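Local coordinates for protein uroporphyrin-III C-methyltransferase (Thermus thermophilus, PDB 1VE2) that probably transfers methyl groups from S-adenosyl-L-methionine to uroporphyrinogen III, an early step on the way to sirohaem and the corrinoids, at residues A[193-198]-A[227-232]; A[174-179]-A[216-221]. All blocks are in the same frame, centred on the assembly; numbering follows the deposited sequence.

Contact 1: A[193-198]-A[227-232]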
loop_
_atom_site.group_PDB
_atom_site.type_symbol
_atom_site.label_atom_id
_atom_site.label_comp_id
_atom_site.label_asym_id
_atom_site.label_seq_id
_atom_site.Cartn_x
_atom_site.Cartn_y
_atom_site.Cartn_z
ATOM N N GLU A 193 8.974 15.437 -11.155
ATOM C CA GLU A 193 9.416 14.352 -10.292
ATOM C C GLU A 193 10.914 14.483 -10.054
ATOM O O GLU A 193 11.687 14.671 -10.996
ATOM C CB GLU A 193 9.119 13.014 -10.962
ATOM C CG GLU A 193 9.740 11.820 -10.271
ATOM C CD GLU A 193 9.484 10.538 -11.024
ATOM O OE1 GLU A 193 8.306 10.146 -11.153
ATOM O OE2 GLU A 193 10.464 9.925 -11.493
ATOM N N ALA A 194 11.326 14.378 -8.794
ATOM C CA ALA A 194 12.738 14.494 -8.453
ATOM C C ALA A 194 13.151 13.491 -7.379
ATOM O O ALA A 194 12.472 13.339 -6.364
ATOM C CB ALA A 194 13.041 15.917 -7.987
ATOM N N VAL A 195 14.269 12.810 -7.614
ATOM C CA VAL A 195 14.791 11.823 -6.674
ATOM C C VAL A 195 16.252 12.118 -6.353
ATOM O O VAL A 195 17.055 12.360 -7.256
ATOM C CB VAL A 195 14.701 10.389 -7.254
ATOM C CG1 VAL A 195 15.294 9.395 -6.276
ATOM C CG2 VAL A 195 13.256 10.036 -7.549
ATOM N N ARG A 196 16.592 12.113 -5.067
ATOM C CA ARG A 196 17.968 12.353 -4.639
ATOM C C ARG A 196 18.418 11.226 -3.720
ATOM O O ARG A 196 17.731 10.884 -2.752
ATOM C CB ARG A 196 18.090 13.686 -3.907
ATOM C CG ARG A 196 17.712 14.894 -4.742
ATOM C CD ARG A 196 18.146 16.167 -4.047
ATOM N NE ARG A 196 17.221 17.268 -4.294
ATOM C CZ ARG A 196 17.346 18.479 -3.761
ATOM N NH1 ARG A 196 16.453 19.421 -4.035
ATOM N NH2 ARG A 196 18.370 18.750 -2.962
ATOM N N LEU A 197 19.577 10.653 -4.032
ATOM C CA LEU A 197 20.124 9.551 -3.256
ATOM C C LEU A 197 21.386 9.974 -2.520
ATOM O O LEU A 197 22.231 10.680 -3.071
ATOM C CB LEU A 197 20.430 8.376 -4.185
ATOM C CG LEU A 197 19.255 7.962 -5.075
ATOM C CD1 LEU A 197 19.668 6.826 -5.998
ATOM C CD2 LEU A 197 18.083 7.552 -4.197
ATOM N N GLY A 198 21.506 9.541 -1.270
ATOM C CA GLY A 198 22.669 9.887 -0.474
ATOM C C GLY A 198 22.688 9.141 0.845
ATOM O O GLY A 198 22.412 7.943 0.890
ATOM N N GLU A 227 21.182 1.538 -8.593
ATOM C CA GLU A 227 21.129 0.586 -9.687
ATOM C C GLU A 227 19.707 0.300 -10.168
ATOM O O GLU A 227 19.505 -0.095 -11.314
ATOM C CB GLU A 227 21.827 -0.708 -9.255
ATOM C CG GLU A 227 21.711 -1.874 -10.226
ATOM C CD GLU A 227 22.566 -3.061 -9.807
ATOM O OE1 GLU A 227 22.715 -3.289 -8.587
ATOM O OE2 GLU A 227 23.079 -3.774 -10.693
ATOM N N LEU A 228 18.719 0.523 -9.305
ATOM C CA LEU A 228 17.329 0.256 -9.664
ATOM C C LEU A 228 16.498 1.464 -10.094
ATOM O O LEU A 228 15.510 1.317 -10.816
ATOM C CB LEU A 228 16.624 -0.439 -8.497
ATOM C CG LEU A 228 17.033 -1.889 -8.242
ATOM C CD1 LEU A 228 16.331 -2.410 -6.996
ATOM C CD2 LEU A 228 16.674 -2.736 -9.457
ATOM N N LEU A 229 16.896 2.651 -9.654
ATOM C CA LEU A 229 16.158 3.869 -9.970
ATOM C C LEU A 229 15.887 4.145 -11.451
ATOM O O LEU A 229 14.755 4.461 -11.826
ATOM C CB LEU A 229 16.856 5.082 -9.352
ATOM C CG LEU A 229 16.060 6.379 -9.485
ATOM C CD1 LEU A 229 14.692 6.196 -8.838
ATOM C CD2 LEU A 229 16.822 7.527 -8.839
ATOM N N PRO A 230 16.914 4.050 -12.311
ATOM C CA PRO A 230 16.693 4.310 -13.741
ATOM C C PRO A 230 15.480 3.560 -14.297
ATOM O O PRO A 230 15.163 2.462 -13.850
ATOM C CB PRO A 230 18.004 3.853 -14.375
ATOM C CG PRO A 230 19.011 4.205 -13.320
ATOM C CD PRO A 230 18.329 3.724 -12.051
ATOM N N LYS A 231 14.798 4.158 -15.267
ATOM C CA LYS A 231 13.627 3.518 -15.860
ATOM C C LYS A 231 13.947 3.019 -17.264
ATOM O O LYS A 231 14.975 3.385 -17.839
ATOM C CB LYS A 231 12.461 4.502 -15.903
ATOM N N ASP A 232 13.082 2.173 -17.814
ATOM C CA ASP A 232 13.306 1.669 -19.164
ATOM C C ASP A 232 13.224 2.856 -20.112
ATOM O O ASP A 232 12.234 3.591 -20.117
ATOM C CB ASP A 232 12.256 0.623 -19.546
ATOM C CG ASP A 232 12.322 0.246 -21.014
ATOM O OD1 ASP A 232 13.447 0.130 -21.546
ATOM O OD2 ASP A 232 11.253 0.059 -21.631
#
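Val195 and Leu197 meet Leu229 in a small apolar contact near the surface, where strand 194-199, outermost in the mixed sheet within this chain, faces the segment 227-232, which begins on the C-terminal helix 225-228 and runs into the tail. The closest approach is between Val195 CG1 and Leu229 CD2, at 3.5 Å. Leu229 CD1 also reaches Val195 CG1, at 4.1 Å, so both methyls of the leucine fork bear on one valine branch. With CG1 anti to the backbone N (chi1 178°), Val195 sends that branch to the leucine fork, and the two side chains run past each other in opposite senses. Two residues along the strand, Leu197 comes in at a slant and touches more lightly, its CD1 4.1 Å from Leu229 CD2. The mixed sheet belongs to the C-terminal half of the two-domain tetrapyrrole methylase fold, and 194-199 is hydrogen-bonded in it through Ala194, Arg196 and Gly198 to strand 181-186. Val195 and Leu197 point to the same face of the sheet, whereas Arg196 points away from Leu229. Past the leucine, the chain is held by the second subunit: Pro230 O accepts a hydrogen bond from Arg103 of that subunit, and Asp232 forms a salt bridge with its Lys4.

Contact 2: A[174-179]-A[216-221]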
loop_
_atom_site.group_PDB
_atom_site.type_symbol
_atom_site.label_atom_id
_atom_site.label_comp_id
_atom_site.label_asym_id
_atom_site.label_seq_id
_atom_site.Cartn_x
_atom_site.Cartn_y
_atom_site.Cartn_z
ATOM N N GLU A 174 18.655 8.844 15.637
ATOM C CA GLU A 174 18.192 8.079 16.786
ATOM C C GLU A 174 17.678 6.706 16.354
ATOM O O GLU A 174 17.267 5.900 17.187
ATOM C CB GLU A 174 17.068 8.825 17.502
ATOM C CG GLU A 174 17.443 10.198 18.009
ATOM C CD GLU A 174 16.292 10.871 18.722
ATOM O OE1 GLU A 174 15.239 11.093 18.082
ATOM O OE2 GLU A 174 16.439 11.175 19.924
ATOM N N ARG A 175 17.702 6.448 15.050
ATOM C CA ARG A 175 17.229 5.176 14.515
ATOM C C ARG A 175 18.225 4.568 13.539
ATOM O O ARG A 175 18.294 3.347 13.397
ATOM C CB ARG A 175 15.885 5.371 13.805
ATOM C CG ARG A 175 14.745 5.777 14.723
ATOM C CD ARG A 175 14.195 4.590 15.496
ATOM N NE ARG A 175 13.119 4.986 16.401
ATOM C CZ ARG A 175 13.295 5.380 17.659
ATOM N NH1 ARG A 175 14.515 5.429 18.180
ATOM N NH2 ARG A 175 12.248 5.725 18.399
ATOM N N PHE A 176 18.994 5.426 12.872
ATOM C CA PHE A 176 19.976 4.978 11.890
ATOM C C PHE A 176 21.312 5.702 12.029
ATOM O O PHE A 176 21.362 6.865 12.431
ATOM C CB PHE A 176 19.440 5.226 10.480
ATOM C CG PHE A 176 18.155 4.511 10.188
ATOM C CD1 PHE A 176 18.166 3.213 9.693
ATOM C CD2 PHE A 176 16.929 5.130 10.417
ATOM C CE1 PHE A 176 16.975 2.544 9.427
ATOM C CE2 PHE A 176 15.734 4.466 10.154
ATOM C CZ PHE A 176 15.760 3.173 9.658
ATOM N N PRO A 177 22.413 5.015 11.704
ATOM C CA PRO A 177 23.724 5.659 11.804
ATOM C C PRO A 177 23.840 6.700 10.686
ATOM O O PRO A 177 23.131 6.618 9.677
ATOM C CB PRO A 177 24.690 4.493 11.638
ATOM C CG PRO A 177 23.928 3.540 10.761
ATOM C CD PRO A 177 22.551 3.589 11.361
ATOM N N PRO A 178 24.732 7.690 10.848
ATOM C CA PRO A 178 24.907 8.737 9.835
ATOM C C PRO A 178 25.286 8.268 8.430
ATOM O O PRO A 178 25.077 8.996 7.464
ATOM C CB PRO A 178 25.964 9.646 10.462
ATOM C CG PRO A 178 26.776 8.698 11.284
ATOM C CD PRO A 178 25.715 7.842 11.936
ATOM N N GLU A 179 25.826 7.060 8.309
ATOM C CA GLU A 179 26.224 6.546 7.000
ATOM C C GLU A 179 25.112 5.808 6.252
ATOM O O GLU A 179 25.292 5.419 5.096
ATOM C CB GLU A 179 27.428 5.601 7.120
ATOM C CG GLU A 179 28.097 5.536 8.484
ATOM C CD GLU A 179 27.568 4.408 9.353
ATOM O OE1 GLU A 179 27.453 3.262 8.858
ATOM O OE2 GLU A 179 27.285 4.667 10.540
ATOM N N LEU A 216 10.553 10.221 2.018
ATOM C CA LEU A 216 11.895 9.935 2.496
ATOM C C LEU A 216 11.945 8.446 2.817
ATOM O O LEU A 216 11.019 7.913 3.430
ATOM C CB LEU A 216 12.199 10.744 3.760
ATOM C CG LEU A 216 13.558 10.549 4.444
ATOM C CD1 LEU A 216 13.837 11.745 5.361
ATOM C CD2 LEU A 216 13.575 9.249 5.242
ATOM N N VAL A 217 13.003 7.778 2.374
ATOM C CA VAL A 217 13.186 6.358 2.652
ATOM C C VAL A 217 14.623 6.179 3.139
ATOM O O VAL A 217 15.570 6.579 2.458
ATOM C CB VAL A 217 12.973 5.485 1.395
ATOM C CG1 VAL A 217 13.020 4.008 1.781
ATOM C CG2 VAL A 217 11.651 5.832 0.730
ATOM N N VAL A 218 14.782 5.586 4.321
ATOM C CA VAL A 218 16.105 5.374 4.888
ATOM C C VAL A 218 16.314 3.926 5.341
ATOM O O VAL A 218 15.381 3.263 5.802
ATOM C CB VAL A 218 16.356 6.369 6.059
ATOM C CG1 VAL A 218 15.264 6.241 7.109
ATOM C CG2 VAL A 218 17.741 6.138 6.670
ATOM N N GLY A 219 17.541 3.435 5.184
ATOM C CA GLY A 219 17.847 2.072 5.573
ATOM C C GLY A 219 18.782 1.407 4.582
ATOM O O GLY A 219 18.962 1.892 3.466
ATOM N N LYS A 220 19.376 0.291 4.992
ATOM C CA LYS A 220 20.301 -0.454 4.146
ATOM C C LYS A 220 19.750 -0.810 2.766
ATOM O O LYS A 220 20.509 -0.913 1.800
ATOM C CB LYS A 220 20.742 -1.740 4.856
ATOM C CG LYS A 220 21.570 -1.511 6.116
ATOM C CD LYS A 220 21.964 -2.823 6.771
ATOM C CE LYS A 220 22.858 -2.583 7.978
ATOM N NZ LYS A 220 23.275 -3.862 8.613
ATOM N N VAL A 221 18.436 -0.992 2.656
ATOM C CA VAL A 221 17.855 -1.359 1.371
ATOM C C VAL A 221 17.988 -0.240 0.332
ATOM O O VAL A 221 18.008 -0.500 -0.866
ATOM C CB VAL A 221 16.353 -1.730 1.501
ATOM C CG1 VAL A 221 15.523 -0.482 1.776
ATOM C CG2 VAL A 221 15.883 -2.440 0.228
#
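Phe176 lays its ring against Val218 and Gly219, a mainly apolar meeting between the loop that follows helix 168-173 and segment 216-221, which begins on strand 214-218. The CH-pi part comes from Val218 CG2, which sits over one face of the ring, 4.1 Å from the Phe176 ring centroid and 18° off the normal. It is displaced toward the rim, on the CG side, where Val218 CG2 lies 3.9 Å from Phe176 CG. The other valine methyl makes the closest apolar touch: Val218 CG1 is 3.6 Å from Phe176 CE2. Both branches therefore engage the ring, with CG1 set between the backbone N and the carbonyl carbon (chi1 56°) and CG2 anti to the N. Backbone packing continues the contact along the ring, Phe176 CE1 approaching Gly219 CA at 4.0 Å and Val218 O lying 3.9 Å from Phe176 CZ. At phi 141° Gly219 has a backbone shape that suits glycine, since a side chain would collide with the carbonyl O of Val218. Hydrogen bonds hold the loop side: Arg175 NH1 donates to Glu174 O at 3.0 Å within the loop, the donor standing above the carbonyl plane, and Arg175 NH2 bonds Leu150 O outside it. This is structural packing in the mixed sheet domain of the tetrapyrrole methylase fold. Strand 155-159 flanks the contact, its Leu156 touching both Phe176 and Val218, while Leu216 packs against Leu168 and Leu172 of helix 168-173, and Gly219 is backbone-bonded to Pro181 at the start of strand 181-186.

How the contacts relate
From the N terminus, the chain first reaches 174-179, leaving helix 168-173, then runs through strand 181-186 into 193-198. It comes back along strand 214-218, where 216-221 closes the loop of contact 2 over 36 intervening residues. Helix 225-228 follows, and 227-232 closes contact 1 over 28. The segments alternate, so the two loops cross. Both contacts reach the same mixed sheet: contact 2 joins the loop after helix 168-173 to an inner strand, and contact 1 joins strand 194-199, outermost within this chain, to the C-terminal tail. Strand 181-186 lies between these two strands. The contact centres are about 17 Å apart and their nearest atoms about 6 Å, without touching.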